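Long-range contact in ywnA (Bacillus subtilis subsp. subtilis, PDB 1XD7), which probably binds DNA as a winged-helix transcriptional regulator of the Rrf2 family: residues 46-52 / 75-80. Residues are numbered along the deposited sequence; the frame is centred on the assembly and turned at random.
Sequences LLKKADI and EVYRAV
Ala-79 sets its methyl group among three side chains of segment 46-52. Ala-50 points its methyl end-on at the flank of the Ala-79 methyl, with Ala-50 CB 3.3 Å from Ala-79 CB. This is tighter than a normal van der Waals contact. The two backbones come close here, and the CA atoms of Ala-50 and Ala-79 are 5.5 Å apart. Ile-52 reaches the same methyl with its outermost carbon, CD1 lying 4.1 Å from Ala-79 CB. Its chain is extended beyond CG1 (chi2 -176°), which carries CD1 over the backbone of helix 73-80. There CD1 rests 3.9 Å from Glu-75 O and also touches Val-76 CA. Leu-47 contributes one branch, CD2, which approaches Val-76 CG1 at 4.3 Å and also borders Ala-79 CB.

Helix 37-49 is the last helix of the predicted helix-turn-helix motif, and the contact joins its C-terminal end to helix 73-80, which follows the two-stranded wing. A Schellman motif ends the first helix. Asp-51, with positive phi, is its C-prime residue, and Ile-52 N bonds back to Leu-47 O at 2.7 Å. This turn brings Ile-52 round to the same side as Ala-50. Val-76 also packs on Leu-8, Ala-11 and Leu-15 of helix 7-19, so the apolar layer continues into that helix.

Leu-46 lays its CB 3.6 Å from Ala-79 O. With CG anti to its own carbonyl carbon (chi1 -62°), the Leu-46 chain leads off from Ala-79 O, and CD1 comes only loosely near Val-80 CA. No hydrogen bond links the two segments.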
ATOM      1  N   LEU A  46     -13.848 -15.386   6.630  1.00 42.74           N
ATOM      2  CA  LEU A  46     -12.552 -15.425   5.985  1.00 43.25           C
ATOM      3  C   LEU A  46     -11.515 -15.943   6.973  1.00 45.13           C
ATOM      4  O   LEU A  46     -10.795 -16.905   6.691  1.00 45.41           O
ATOM      5  CB  LEU A  46     -12.184 -14.029   5.501  1.00 40.25           C
ATOM      6  CG  LEU A  46     -13.170 -13.503   4.456  1.00 40.20           C
ATOM      7  CD1 LEU A  46     -12.882 -12.045   4.157  1.00 37.87           C
ATOM      8  CD2 LEU A  46     -13.079 -14.354   3.196  1.00 36.24           C
ATOM      9  N   LEU A  47     -11.452 -15.311   8.141  1.00 44.97           N
ATOM     10  CA  LEU A  47     -10.499 -15.722   9.161  1.00 44.37           C
ATOM     11  C   LEU A  47     -10.638 -17.203   9.481  1.00 45.01           C
ATOM     12  O   LEU A  47      -9.646 -17.895   9.699  1.00 46.60           O
ATOM     13  CB  LEU A  47     -10.693 -14.879  10.416  1.00 42.33           C
ATOM     14  CG  LEU A  47     -10.236 -13.446  10.162  1.00 40.90           C
ATOM     15  CD1 LEU A  47     -10.794 -12.505  11.207  1.00 38.42           C
ATOM     16  CD2 LEU A  47      -8.715 -13.413  10.150  1.00 39.98           C
ATOM     17  N   LYS A  48     -11.865 -17.702   9.508  1.00 44.68           N
ATOM     18  CA  LYS A  48     -12.046 -19.113   9.778  1.00 46.65           C
ATOM     19  C   LYS A  48     -11.623 -19.909   8.554  1.00 48.46           C
ATOM     20  O   LYS A  48     -10.971 -20.944   8.672  1.00 48.92           O
ATOM     21  CB  LYS A  48     -13.495 -19.407  10.118  1.00 47.07           C
ATOM     22  CG  LYS A  48     -13.888 -18.885  11.493  1.00 49.55           C
ATOM     23  CD  LYS A  48     -15.255 -19.379  11.908  1.00 49.26           C
ATOM     24  CE  LYS A  48     -16.327 -18.884  10.960  1.00 48.90           C
ATOM     25  NZ  LYS A  48     -17.684 -19.265  11.452  1.00 50.25           N
ATOM     26  N   LYS A  49     -12.000 -19.411   7.380  1.00 49.26           N
ATOM     27  CA  LYS A  49     -11.662 -20.054   6.121  1.00 50.65           C
ATOM     28  C   LYS A  49     -10.147 -20.222   6.093  1.00 50.40           C
ATOM     29  O   LYS A  49      -9.627 -21.224   5.614  1.00 50.21           O
ATOM     30  CB  LYS A  49     -12.115 -19.175   4.961  1.00 52.57           C
ATOM     31  CG  LYS A  49     -12.577 -19.921   3.727  1.00 55.07           C
ATOM     32  CD  LYS A  49     -13.024 -18.916   2.665  1.00 58.13           C
ATOM     33  CE  LYS A  49     -13.621 -19.588   1.435  1.00 58.70           C
ATOM     34  NZ  LYS A  49     -14.916 -20.254   1.744  1.00 58.00           N
ATOM     35  N   ALA A  50      -9.443 -19.232   6.628  1.00 49.73           N
ATOM     36  CA  ALA A  50      -7.988 -19.282   6.690  1.00 48.84           C
ATOM     37  C   ALA A  50      -7.589 -20.033   7.960  1.00 48.85           C
ATOM     38  O   ALA A  50      -6.446 -19.968   8.405  1.00 48.13           O
ATOM     39  CB  ALA A  50      -7.426 -17.876   6.716  1.00 47.90           C
ATOM     40  N   ASP A  51      -8.548 -20.752   8.528  1.00 49.46           N
ATOM     41  CA  ASP A  51      -8.350 -21.504   9.759  1.00 49.70           C
ATOM     42  C   ASP A  51      -7.618 -20.745  10.847  1.00 48.24           C
ATOM     43  O   ASP A  51      -6.843 -21.314  11.602  1.00 47.56           O
ATOM     44  CB  ASP A  51      -7.644 -22.829   9.489  1.00 51.48           C
ATOM     45  CG  ASP A  51      -8.596 -24.006   9.570  1.00 54.55           C
ATOM     46  OD1 ASP A  51      -9.663 -23.945   8.916  1.00 56.36           O
ATOM     47  OD2 ASP A  51      -8.290 -24.985  10.285  1.00 55.26           O
ATOM     48  N   ILE A  52      -7.855 -19.444  10.918  1.00 47.95           N
ATOM     49  CA  ILE A  52      -7.244 -18.648  11.961  1.00 48.46           C
ATOM     50  C   ILE A  52      -8.194 -18.726  13.150  1.00 50.06           C
ATOM     51  O   ILE A  52      -7.781 -18.656  14.310  1.00 49.88           O
ATOM     52  CB  ILE A  52      -7.106 -17.190  11.557  1.00 47.78           C
ATOM     53  CG1 ILE A  52      -6.020 -17.057  10.487  1.00 47.57           C
ATOM     54  CG2 ILE A  52      -6.790 -16.355  12.784  1.00 48.19           C
ATOM     55  CD1 ILE A  52      -5.736 -15.637  10.077  1.00 46.02           C
ATOM     56  N   GLU A  75      -0.021 -13.110   8.177  1.00 43.69           N
ATOM     57  CA  GLU A  75      -0.929 -14.260   8.151  1.00 44.05           C
ATOM     58  C   GLU A  75      -2.377 -13.770   8.110  1.00 45.64           C
ATOM     59  O   GLU A  75      -3.221 -14.346   7.416  1.00 46.50           O
ATOM     60  CB  GLU A  75      -0.695 -15.128   9.396  1.00 42.43           C
ATOM     61  CG  GLU A  75      -1.496 -16.426   9.475  1.00 42.99           C
ATOM     62  CD  GLU A  75      -0.929 -17.397  10.518  1.00 42.97           C
ATOM     63  OE1 GLU A  75       0.092 -17.072  11.164  1.00 44.11           O
ATOM     64  OE2 GLU A  75      -1.493 -18.499  10.694  1.00 43.79           O
ATOM     65  N   VAL A  76      -2.657 -12.702   8.854  1.00 45.08           N
ATOM     66  CA  VAL A  76      -3.998 -12.128   8.906  1.00 44.68           C
ATOM     67  C   VAL A  76      -4.320 -11.462   7.583  1.00 44.61           C
ATOM     68  O   VAL A  76      -5.419 -11.606   7.045  1.00 44.59           O
ATOM     69  CB  VAL A  76      -4.113 -11.043   9.999  1.00 44.47           C
ATOM     70  CG1 VAL A  76      -5.523 -10.480  10.015  1.00 42.10           C
ATOM     71  CG2 VAL A  76      -3.745 -11.613  11.349  1.00 42.04           C
ATOM     72  N   TYR A  77      -3.349 -10.713   7.084  1.00 45.42           N
ATOM     73  CA  TYR A  77      -3.469  -9.994   5.829  1.00 48.11           C
ATOM     74  C   TYR A  77      -3.997 -10.852   4.683  1.00 48.33           C
ATOM     75  O   TYR A  77      -5.035 -10.551   4.107  1.00 47.27           O
ATOM     76  CB  TYR A  77      -2.110  -9.429   5.443  1.00 51.01           C
ATOM     77  CG  TYR A  77      -2.107  -8.662   4.137  1.00 56.39           C
ATOM     78  CD1 TYR A  77      -2.748  -7.427   4.024  1.00 57.52           C
ATOM     79  CD2 TYR A  77      -1.431  -9.157   3.020  1.00 57.72           C
ATOM     80  CE1 TYR A  77      -2.707  -6.699   2.827  1.00 59.94           C
ATOM     81  CE2 TYR A  77      -1.384  -8.437   1.818  1.00 59.51           C
ATOM     82  CZ  TYR A  77      -2.021  -7.209   1.728  1.00 60.89           C
ATOM     83  OH  TYR A  77      -1.948  -6.487   0.550  1.00 60.97           O
ATOM     84  N   ARG A  78      -3.272 -11.912   4.348  1.00 49.58           N
ATOM     85  CA  ARG A  78      -3.673 -12.794   3.257  1.00 51.37           C
ATOM     86  C   ARG A  78      -5.098 -13.282   3.403  1.00 50.73           C
ATOM     87  O   ARG A  78      -5.861 -13.278   2.440  1.00 51.75           O
ATOM     88  CB  ARG A  78      -2.740 -13.999   3.157  1.00 52.86           C
ATOM     89  CG  ARG A  78      -1.834 -13.988   1.928  1.00 57.42           C
ATOM     90  CD  ARG A  78      -1.235 -15.372   1.696  1.00 60.40           C
ATOM     91  NE  ARG A  78      -1.966 -16.199   0.728  1.00 64.11           N
ATOM     92  CZ  ARG A  78      -3.280 -16.430   0.734  1.00 65.67           C
ATOM     93  NH1 ARG A  78      -4.062 -15.895   1.662  1.00 66.29           N
ATOM     94  NH2 ARG A  78      -3.817 -17.214  -0.193  1.00 67.44           N
ATOM     95  N   ALA A  79      -5.462 -13.703   4.609  1.00 50.66           N
ATOM     96  CA  ALA A  79      -6.810 -14.194   4.858  1.00 48.20           C
ATOM     97  C   ALA A  79      -7.877 -13.177   4.476  1.00 47.02           C
ATOM     98  O   ALA A  79      -8.957 -13.556   4.049  1.00 46.63           O
ATOM     99  CB  ALA A  79      -6.963 -14.583   6.315  1.00 50.18           C
ATOM    100  N   VAL A  80      -7.584 -11.889   4.621  1.00 46.50           N
ATOM    101  CA  VAL A  80      -8.558 -10.854   4.279  1.00 48.68           C
ATOM    102  C   VAL A  80      -8.091 -10.037   3.075  1.00 51.36           C
ATOM    103  O   VAL A  80      -8.677  -9.006   2.739  1.00 50.15           O
ATOM    104  CB  VAL A  80      -8.783  -9.881   5.462  1.00 47.87           C
ATOM    105  CG1 VAL A  80      -9.414 -10.609   6.651  1.00 47.75           C
ATOM    106  CG2 VAL A  80      -7.462  -9.262   5.862  1.00 46.53           C
TER